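Local atomic coordinates of TRNA threonylcarbamoyladenosine dehydratase (Escherichia coli, PDB entry 4D7A), a protein that catalyses the ATP-dependent dehydration of threonylcarbamoyladenosine at position 37 of tRNAs to its cyclic form, and also takes part in a sulfur-transfer pathway. Residues B[56-61]-B[103-108]; B[32-37]-B[120-125]. One frame throughout, in Å; residues are numbered along the deposited sequence.

Contact 1 pairs strands 56-60 and 101-105, contact 2 strands 32-36 and 124-127; the four are neighbours in the order 101-105, 56-60, 32-36, 124-127, in the Rossmann-type half of the sheet. Along the chain, contact 1 is nested inside the loop closed by contact 2. Their centres lie about 9 Å apart. Strands 56-60 and 32-36 meet directly: Thr58 OG1 is 2.7 Å from His32 NE2, a probable hydrogen bond, and Thr58 O is 2.8 Å from Val35 N. Both contacts run up to the AMP site at the C-terminal ends of their strands. Contact 1 brings Ile60, Asp61 and Phe108, the aspartate holding the ribose; contact 2 brings Val36 and Gly37 against the adenine.

Contact 1: residues B[56-61]-B[103-108]. With AMP (adenosine monophosphate), chain K.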
ATOM      1  N   ALA B  56      11.475  -1.189 -17.210  1.00 15.13           N
ATOM      2  CA  ALA B  56      11.743   0.217 -17.518  1.00 12.93           C
ATOM      3  C   ALA B  56      10.597   1.047 -16.973  1.00 15.01           C
ATOM      4  O   ALA B  56       9.419   0.740 -17.213  1.00 14.82           O
ATOM      5  CB  ALA B  56      11.907   0.450 -19.043  1.00 16.82           C
ATOM      6  N   ILE B  57      10.948   2.114 -16.267  1.00 14.38           N
ATOM      7  CA  ILE B  57       9.951   2.970 -15.632  1.00 12.61           C
ATOM      8  C   ILE B  57      10.302   4.417 -15.913  1.00 14.75           C
ATOM      9  O   ILE B  57      11.443   4.826 -15.698  1.00 15.95           O
ATOM     10  CB  ILE B  57       9.892   2.745 -14.103  1.00 14.33           C
ATOM     11  CG1 ILE B  57       9.518   1.283 -13.790  1.00 16.23           C
ATOM     12  CG2 ILE B  57       8.889   3.713 -13.482  1.00 17.10           C
ATOM     13  CD1 ILE B  57       9.650   0.907 -12.302  1.00 15.54           C
ATOM     14  N   THR B  58       9.339   5.189 -16.400  1.00 12.67           N
ATOM     15  CA  THR B  58       9.548   6.628 -16.517  1.00 16.98           C
ATOM     16  C   THR B  58       8.711   7.331 -15.452  1.00 18.07           C
ATOM     17  O   THR B  58       7.539   6.974 -15.233  1.00 15.96           O
ATOM     18  CB  THR B  58       9.170   7.155 -17.919  1.00 19.59           C
ATOM     19  OG1 THR B  58      10.091   6.631 -18.888  1.00 21.22           O
ATOM     20  CG2 THR B  58       9.234   8.683 -17.954  1.00 20.78           C
ATOM     21  N   LEU B  59       9.322   8.309 -14.775  1.00 14.01           N
ATOM     22  CA  LEU B  59       8.645   9.091 -13.745  1.00 14.29           C
ATOM     23  C   LEU B  59       8.549  10.544 -14.185  1.00 18.68           C
ATOM     24  O   LEU B  59       9.572  11.159 -14.516  1.00 19.58           O
ATOM     25  CB  LEU B  59       9.398   9.030 -12.418  1.00 14.47           C
ATOM     26  CG  LEU B  59       9.726   7.641 -11.877  1.00 17.46           C
ATOM     27  CD1 LEU B  59      10.508   7.782 -10.580  1.00 24.70           C
ATOM     28  CD2 LEU B  59       8.437   6.844 -11.653  1.00 17.31           C
ATOM     29  N   ILE B  60       7.336  11.091 -14.185  1.00 16.00           N
ATOM     30  CA  ILE B  60       7.142  12.485 -14.603  1.00 19.89           C
ATOM     31  C   ILE B  60       6.522  13.327 -13.489  1.00 19.38           C
ATOM     32  O   ILE B  60       5.378  13.116 -13.098  1.00 20.60           O
ATOM     33  CB  ILE B  60       6.263  12.593 -15.875  1.00 18.27           C
ATOM     34  CG1 ILE B  60       6.796  11.658 -16.967  1.00 19.84           C
ATOM     35  CG2 ILE B  60       6.218  14.064 -16.365  1.00 20.99           C
ATOM     36  CD1 ILE B  60       6.113  11.813 -18.344  1.00 20.14           C
ATOM     37  N   ASP B  61       7.301  14.284 -12.987  1.00 21.81           N
ATOM     38  CA  ASP B  61       6.858  15.208 -11.941  1.00 18.33           C
ATOM     39  C   ASP B  61       7.901  16.315 -11.838  1.00 21.29           C
ATOM     40  O   ASP B  61       9.083  16.050 -12.046  1.00 25.33           O
ATOM     41  CB  ASP B  61       6.722  14.488 -10.586  1.00 21.85           C
ATOM     42  CG  ASP B  61       5.737  15.168  -9.644  1.00 30.13           C
ATOM     43  OD1 ASP B  61       5.646  16.421  -9.636  1.00 28.98           O
ATOM     44  OD2 ASP B  61       5.059  14.439  -8.883  1.00 22.33           O
ATOM     45  N   THR B 103      13.849   6.414 -16.116  1.00 21.25           N
ATOM     46  CA  THR B 103      13.967   7.706 -16.753  1.00 20.47           C
ATOM     47  C   THR B 103      13.200   8.723 -15.919  1.00 18.97           C
ATOM     48  O   THR B 103      12.066   8.477 -15.504  1.00 20.42           O
ATOM     49  CB  THR B 103      13.423   7.663 -18.195  1.00 22.76           C
ATOM     50  OG1 THR B 103      14.095   6.630 -18.935  1.00 28.08           O
ATOM     51  CG2 THR B 103      13.633   8.998 -18.894  1.00 29.92           C
ATOM     52  N   VAL B 104      13.816   9.869 -15.677  1.00 19.86           N
ATOM     53  CA  VAL B 104      13.130  10.936 -14.970  1.00 15.67           C
ATOM     54  C   VAL B 104      12.821  12.062 -15.939  1.00 22.39           C
ATOM     55  O   VAL B 104      13.708  12.525 -16.645  1.00 22.99           O
ATOM     56  CB  VAL B 104      13.981  11.485 -13.797  1.00 25.75           C
ATOM     57  CG1 VAL B 104      13.381  12.773 -13.244  1.00 28.59           C
ATOM     58  CG2 VAL B 104      14.101  10.446 -12.700  1.00 25.45           C
ATOM     59  N   VAL B 105      11.561  12.474 -15.982  1.00 21.72           N
ATOM     60  CA  VAL B 105      11.164  13.678 -16.702  1.00 25.26           C
ATOM     61  C   VAL B 105      10.796  14.732 -15.670  1.00 26.27           C
ATOM     62  O   VAL B 105       9.750  14.650 -15.028  1.00 23.34           O
ATOM     63  CB  VAL B 105       9.973  13.422 -17.641  1.00 22.74           C
ATOM     64  CG1 VAL B 105       9.501  14.735 -18.289  1.00 24.67           C
ATOM     65  CG2 VAL B 105      10.335  12.388 -18.691  1.00 30.99           C
ATOM     66  N   ASP B 106      11.663  15.727 -15.519  1.00 31.79           N
ATOM     67  CA  ASP B 106      11.478  16.776 -14.523  1.00 28.97           C
ATOM     68  C   ASP B 106      10.620  17.891 -15.127  1.00 37.64           C
ATOM     69  O   ASP B 106      11.129  18.941 -15.528  1.00 38.50           O
ATOM     70  CB  ASP B 106      12.843  17.300 -14.062  1.00 42.60           C
ATOM     71  CG  ASP B 106      12.738  18.382 -13.010  1.00 49.91           C
ATOM     72  OD1 ASP B 106      11.766  18.376 -12.231  1.00 38.01           O
ATOM     73  OD2 ASP B 106      13.645  19.236 -12.960  1.00 49.19           O
ATOM     74  N   ASP B 107       9.315  17.638 -15.199  1.00 26.08           N
ATOM     75  CA  ASP B 107       8.376  18.496 -15.925  1.00 26.31           C
ATOM     76  C   ASP B 107       6.952  18.117 -15.541  1.00 26.26           C
ATOM     77  O   ASP B 107       6.733  17.074 -14.920  1.00 25.29           O
ATOM     78  CB  ASP B 107       8.577  18.356 -17.443  1.00 25.30           C
ATOM     79  CG  ASP B 107       8.093  19.581 -18.241  1.00 40.81           C
ATOM     80  OD1 ASP B 107       7.557  20.537 -17.647  1.00 31.25           O
ATOM     81  OD2 ASP B 107       8.235  19.577 -19.489  1.00 30.55           O
ATOM     82  N   PHE B 108       5.994  18.961 -15.918  1.00 31.71           N
ATOM     83  CA  PHE B 108       4.573  18.638 -15.810  1.00 29.79           C
ATOM     84  C   PHE B 108       4.006  18.431 -17.208  1.00 22.07           C
ATOM     85  O   PHE B 108       4.462  19.067 -18.154  1.00 27.41           O
ATOM     86  CB  PHE B 108       3.795  19.765 -15.128  1.00 35.75           C
ATOM     87  CG  PHE B 108       4.216  20.036 -13.717  1.00 40.24           C
ATOM     88  CD1 PHE B 108       4.244  19.022 -12.770  1.00 37.92           C
ATOM     89  CD2 PHE B 108       4.591  21.320 -13.339  1.00 38.93           C
ATOM     90  CE1 PHE B 108       4.635  19.289 -11.465  1.00 49.45           C
ATOM     91  CE2 PHE B 108       4.987  21.592 -12.039  1.00 55.84           C
ATOM     92  CZ  PHE B 108       5.009  20.580 -11.103  1.00 44.32           C
TER
HETATM   93  P   AMP K 401      -0.824  14.523  -3.924  1.00 35.89           P
HETATM   94  O1P AMP K 401      -0.741  13.326  -3.017  1.00 60.76           O
HETATM   95  O2P AMP K 401      -0.337  15.787  -3.245  1.00 36.48           O
HETATM   96  O3P AMP K 401      -2.181  14.732  -4.576  1.00 35.16           O
HETATM   97  O5' AMP K 401       0.204  14.240  -5.125  1.00 50.79           O
HETATM   98  C5' AMP K 401       0.020  14.792  -6.440  1.00 38.94           C
HETATM   99  C4' AMP K 401       1.281  14.735  -7.286  1.00 39.65           C
HETATM  100  O4' AMP K 401       0.966  14.900  -8.711  1.00 43.41           O
HETATM  101  C3' AMP K 401       2.338  15.806  -6.954  1.00 67.60           C
HETATM  102  O3' AMP K 401       3.626  15.202  -6.819  1.00 24.99           O
HETATM  103  C2' AMP K 401       2.327  16.712  -8.193  1.00112.61           C
HETATM  104  O2' AMP K 401       3.541  17.376  -8.474  1.00 44.57           O
HETATM  105  C1' AMP K 401       1.955  15.729  -9.291  1.00 54.81           C
HETATM  106  N9  AMP K 401       1.468  16.389 -10.513  1.00 42.84           N
HETATM  107  C8  AMP K 401       0.509  17.339 -10.534  1.00101.90           C
HETATM  108  N7  AMP K 401       0.296  17.819 -11.788  1.00 41.82           N
HETATM  109  C5  AMP K 401       1.160  17.190 -12.604  1.00 58.54           C
HETATM  110  C6  AMP K 401       1.458  17.227 -14.057  1.00 52.62           C
HETATM  111  N6  AMP K 401       0.793  18.050 -14.885  1.00 79.25           N
HETATM  112  N1  AMP K 401       2.415  16.418 -14.544  1.00 29.81           N
HETATM  113  C2  AMP K 401       3.112  15.600 -13.717  1.00 36.84           C
HETATM  114  N3  AMP K 401       2.899  15.506 -12.391  1.00 30.56           N
HETATM  115  C4  AMP K 401       1.949  16.262 -11.767  1.00 81.78           C
HETATM  116  O   HOH W   1      13.068   4.241 -18.660  1.00 23.87           O
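Asp61 and Phe108 meet where the strands end and bound AMP begins: the ring presents its CE1 edge to the carboxylate, 3.5 Å from Asp61 OD1, with the two planes 60° apart. Asp61 holds the ribose. Its OD2 accepts the AMP O3' hydroxyl at 2.6 Å, and OD1 lies equally close to AMP O2'. The carboxyl carbon extends anti to the backbone N (chi1 -155°), which carries both oxygens out to the sugar, while Ile38 N also binds OD2 and Asp63 N binds OD1. Two acceptors on a short stem suit a vicinal diol.

Behind this end the segments pair as parallel strands. Leu59 N gives a nearly straight bond to Thr103 O, Leu59 O receives Val105 N at 2.8 Å, and the longer Asp61 N to Val105 O bond (3.2 Å) closes the series. Branched residues suit the extended chain: Ile60 and Val105 lie side by side, CG1 to CB 3.7 Å. Leu59 and Val104 face the other way, against helix 85-96, where Leu59 touches Met89 and Val104 touches Ala86 and Ala90; Leu59 also reaches Ala46 of helix 42-51. Strand 101-105 is outermost in the chain's sheet, and 56-60 bonds to 32-36 on its far flank.

Contact 2: residues B[32-37]-B[120-125]; sequences HICVVG and VGYSYV. With AMP (adenosine monophosphate), chain K.
Cys34 and His32 together form a hollow into which the ring of Tyr122 fits. Cys34 CB stands almost exactly over the middle of one ring face, 3.5 Å from the centroid and 3° off the normal, a CH-pi contact; its sulfur, anti to the backbone N (chi1 -176°), reaches out over the same face. A cysteine is slim enough to lie flat here. Val120, from the same segment as Tyr122, lies over the opposite face, off-centre, with its CB. The ring also drives its CE1 edge toward a face of the His32 imidazole, an edge-to-face pair with centroids 4.9 Å apart and planes at 78°; Tyr122 CE1 lies 3.6 Å from His32 NE2, whose polar partner is Thr58. Val120 CG1 packs beside the imidazole, 3.7 Å from His32 CE1. With an alanine in place of Tyr122, a gap is likely to open between Cys34 and Val120 and the imidazole to lose the edge packed on its face.

Ser123 grips the backbone of His32 twice. Its short side chain lets OG accept His32 N at 2.9 Å, while its own N donates to His32 O at 2.8 Å. Parallel pairing follows, with Cys34 N to Tyr124 O at 3.1 Å. Gly121, with positive phi, suits the turn out of the preceding helix. At the other end Val36 spans two neighbours: CG2 meets Val125 CG1, and CG1 rests against the adenine at AMP C2. Glycine suits position 37 twice over: its backbone angles would press a CB against the preceding carbonyl oxygen, and that CB would also crowd AMP O4'. Gly37 opens a probable GxGxxG nucleotide-binding turn.

On one sheet face, Ile33 and Tyr124 lie side by side, both touching Met260 of helix 242-266, Ile33 also Leu49 of helix 42-51; on the other, Cys34 meets Ile60 of strand 56-60.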
ATOM      1  N   HIS B  32       7.685  -1.049 -20.519  1.00 16.23           N
ATOM      2  CA  HIS B  32       8.092   0.295 -20.142  1.00 11.85           C
ATOM      3  C   HIS B  32       6.848   1.021 -19.683  1.00 14.71           C
ATOM      4  O   HIS B  32       5.958   1.292 -20.484  1.00 15.48           O
ATOM      5  CB  HIS B  32       8.751   1.021 -21.318  1.00 19.26           C
ATOM      6  CG  HIS B  32       9.401   2.317 -20.939  1.00 22.09           C
ATOM      7  ND1 HIS B  32      10.101   3.092 -21.842  1.00 25.38           N
ATOM      8  CD2 HIS B  32       9.463   2.969 -19.752  1.00 19.07           C
ATOM      9  CE1 HIS B  32      10.562   4.169 -21.228  1.00 23.36           C
ATOM     10  NE2 HIS B  32      10.192   4.118 -19.957  1.00 27.99           N
ATOM     11  N   ILE B  33       6.777   1.338 -18.396  1.00 12.26           N
ATOM     12  CA  ILE B  33       5.575   1.968 -17.878  1.00 12.95           C
ATOM     13  C   ILE B  33       5.903   3.362 -17.384  1.00 14.35           C
ATOM     14  O   ILE B  33       6.953   3.599 -16.791  1.00 16.18           O
ATOM     15  CB  ILE B  33       4.931   1.089 -16.761  1.00 13.37           C
ATOM     16  CG1 ILE B  33       4.388  -0.189 -17.418  1.00 16.55           C
ATOM     17  CG2 ILE B  33       3.815   1.844 -16.026  1.00 12.15           C
ATOM     18  CD1 ILE B  33       3.678  -1.149 -16.505  1.00 21.06           C
ATOM     19  N   CYS B  34       4.998   4.285 -17.671  1.00 12.59           N
ATOM     20  CA  CYS B  34       5.147   5.685 -17.308  1.00 13.33           C
ATOM     21  C   CYS B  34       4.215   6.006 -16.150  1.00 17.84           C
ATOM     22  O   CYS B  34       3.008   5.751 -16.238  1.00 16.57           O
ATOM     23  CB  CYS B  34       4.804   6.577 -18.500  1.00 16.04           C
ATOM     24  SG  CYS B  34       5.050   8.350 -18.200  1.00 21.06           S
ATOM     25  N   VAL B  35       4.761   6.588 -15.087  1.00 12.23           N
ATOM     26  CA  VAL B  35       3.925   7.096 -13.991  1.00 11.13           C
ATOM     27  C   VAL B  35       3.964   8.609 -14.014  1.00 18.21           C
ATOM     28  O   VAL B  35       5.039   9.204 -13.904  1.00 15.49           O
ATOM     29  CB  VAL B  35       4.398   6.611 -12.611  1.00 16.38           C
ATOM     30  CG1 VAL B  35       3.400   7.038 -11.538  1.00 13.47           C
ATOM     31  CG2 VAL B  35       4.526   5.092 -12.611  1.00 14.33           C
ATOM     32  N   VAL B  36       2.798   9.228 -14.176  1.00 13.31           N
ATOM     33  CA  VAL B  36       2.711  10.691 -14.200  1.00 13.80           C
ATOM     34  C   VAL B  36       2.139  11.202 -12.881  1.00 16.57           C
ATOM     35  O   VAL B  36       0.971  10.952 -12.552  1.00 17.92           O
ATOM     36  CB  VAL B  36       1.846  11.207 -15.360  1.00 15.24           C
ATOM     37  CG1 VAL B  36       2.037  12.710 -15.486  1.00 16.21           C
ATOM     38  CG2 VAL B  36       2.231  10.518 -16.669  1.00 15.69           C
ATOM     39  N   GLY B  37       2.974  11.913 -12.132  1.00 18.14           N
ATOM     40  CA  GLY B  37       2.626  12.381 -10.800  1.00 17.99           C
ATOM     41  C   GLY B  37       3.168  11.399  -9.781  1.00 18.96           C
ATOM     42  O   GLY B  37       2.683  10.281  -9.678  1.00 17.89           O
ATOM     43  N   VAL B 120       7.360   8.090 -26.588  1.00 41.62           N
ATOM     44  CA  VAL B 120       8.308   7.052 -26.204  1.00 34.58           C
ATOM     45  C   VAL B 120       7.769   5.654 -26.542  1.00 43.99           C
ATOM     46  O   VAL B 120       8.542   4.741 -26.824  1.00 43.86           O
ATOM     47  CB  VAL B 120       8.633   7.137 -24.685  1.00 39.24           C
ATOM     48  CG1 VAL B 120       9.580   6.023 -24.256  1.00 62.58           C
ATOM     49  CG2 VAL B 120       9.239   8.493 -24.356  1.00 84.82           C
ATOM     50  N   GLY B 121       6.448   5.485 -26.510  1.00 31.49           N
ATOM     51  CA  GLY B 121       5.848   4.186 -26.780  1.00 31.10           C
ATOM     52  C   GLY B 121       5.715   3.302 -25.549  1.00 31.17           C
ATOM     53  O   GLY B 121       6.312   2.227 -25.464  1.00 37.88           O
ATOM     54  N   TYR B 122       4.935   3.758 -24.577  1.00 19.19           N
ATOM     55  CA  TYR B 122       4.795   3.022 -23.319  1.00 15.05           C
ATOM     56  C   TYR B 122       3.890   1.802 -23.400  1.00 16.45           C
ATOM     57  O   TYR B 122       2.907   1.794 -24.143  1.00 19.71           O
ATOM     58  CB  TYR B 122       4.275   3.963 -22.241  1.00 16.40           C
ATOM     59  CG  TYR B 122       5.204   5.101 -21.963  1.00 17.67           C
ATOM     60  CD1 TYR B 122       6.443   4.880 -21.364  1.00 17.71           C
ATOM     61  CD2 TYR B 122       4.858   6.402 -22.299  1.00 23.51           C
ATOM     62  CE1 TYR B 122       7.306   5.931 -21.103  1.00 20.89           C
ATOM     63  CE2 TYR B 122       5.713   7.459 -22.039  1.00 24.79           C
ATOM     64  CZ  TYR B 122       6.935   7.215 -21.443  1.00 35.97           C
ATOM     65  OH  TYR B 122       7.791   8.260 -21.183  1.00 34.29           O
ATOM     66  N   SER B 123       4.219   0.784 -22.608  1.00 16.38           N
ATOM     67  CA  SER B 123       3.350  -0.372 -22.400  1.00 19.18           C
ATOM     68  C   SER B 123       2.062   0.027 -21.678  1.00 16.48           C
ATOM     69  O   SER B 123       0.996  -0.563 -21.886  1.00 16.68           O
ATOM     70  CB  SER B 123       4.071  -1.443 -21.579  1.00 18.16           C
ATOM     71  OG  SER B 123       5.354  -1.730 -22.119  1.00 18.61           O
ATOM     72  N   TYR B 124       2.181   1.007 -20.797  1.00 12.98           N
ATOM     73  CA  TYR B 124       1.056   1.471 -19.988  1.00 13.54           C
ATOM     74  C   TYR B 124       1.383   2.827 -19.405  1.00 17.01           C
ATOM     75  O   TYR B 124       2.541   3.121 -19.104  1.00 14.57           O
ATOM     76  CB  TYR B 124       0.731   0.485 -18.833  1.00 11.92           C
ATOM     77  CG  TYR B 124      -0.725   0.059 -18.840  1.00 15.06           C
ATOM     78  CD1 TYR B 124      -1.716   0.850 -18.241  1.00 15.86           C
ATOM     79  CD2 TYR B 124      -1.111  -1.119 -19.456  1.00 15.26           C
ATOM     80  CE1 TYR B 124      -3.054   0.461 -18.260  1.00 13.91           C
ATOM     81  CE2 TYR B 124      -2.446  -1.514 -19.484  1.00 15.40           C
ATOM     82  CZ  TYR B 124      -3.409  -0.726 -18.892  1.00 17.16           C
ATOM     83  OH  TYR B 124      -4.729  -1.139 -18.962  1.00 18.58           O
ATOM     84  N   VAL B 125       0.352   3.631 -19.197  1.00 14.05           N
ATOM     85  CA  VAL B 125       0.516   4.905 -18.500  1.00 12.53           C
ATOM     86  C   VAL B 125      -0.330   4.876 -17.248  1.00 15.33           C
ATOM     87  O   VAL B 125      -1.494   4.481 -17.305  1.00 16.89           O
ATOM     88  CB  VAL B 125       0.104   6.091 -19.397  1.00 14.16           C
ATOM     89  CG1 VAL B 125       0.224   7.418 -18.627  1.00 17.22           C
ATOM     90  CG2 VAL B 125       0.990   6.112 -20.642  1.00 18.15           C
TER
HETATM   91  P   AMP K 401      -0.824  14.523  -3.924  1.00 35.89           P
HETATM   92  O1P AMP K 401      -0.741  13.326  -3.017  1.00 60.76           O
HETATM   93  O2P AMP K 401      -0.337  15.787  -3.245  1.00 36.48           O
HETATM   94  O3P AMP K 401      -2.181  14.732  -4.576  1.00 35.16           O
HETATM   95  O5' AMP K 401       0.204  14.240  -5.125  1.00 50.79           O
HETATM   96  C5' AMP K 401       0.020  14.792  -6.440  1.00 38.94           C
HETATM   97  C4' AMP K 401       1.281  14.735  -7.286  1.00 39.65           C
HETATM   98  O4' AMP K 401       0.966  14.900  -8.711  1.00 43.41           O
HETATM   99  C3' AMP K 401       2.338  15.806  -6.954  1.00 67.60           C
HETATM  100  O3' AMP K 401       3.626  15.202  -6.819  1.00 24.99           O
HETATM  101  C2' AMP K 401       2.327  16.712  -8.193  1.00112.61           C
HETATM  102  O2' AMP K 401       3.541  17.376  -8.474  1.00 44.57           O
HETATM  103  C1' AMP K 401       1.955  15.729  -9.291  1.00 54.81           C
HETATM  104  N9  AMP K 401       1.468  16.389 -10.513  1.00 42.84           N
HETATM  105  C8  AMP K 401       0.509  17.339 -10.534  1.00101.90           C
HETATM  106  N7  AMP K 401       0.296  17.819 -11.788  1.00 41.82           N
HETATM  107  C5  AMP K 401       1.160  17.190 -12.604  1.00 58.54           C
HETATM  108  C6  AMP K 401       1.458  17.227 -14.057  1.00 52.62           C
HETATM  109  N6  AMP K 401       0.793  18.050 -14.885  1.00 79.25           N
HETATM  110  N1  AMP K 401       2.415  16.418 -14.544  1.00 29.81           N
HETATM  111  C2  AMP K 401       3.112  15.600 -13.717  1.00 36.84           C
HETATM  112  N3  AMP K 401       2.899  15.506 -12.391  1.00 30.56           N
HETATM  113  C4  AMP K 401       1.949  16.262 -11.767  1.00 81.78           C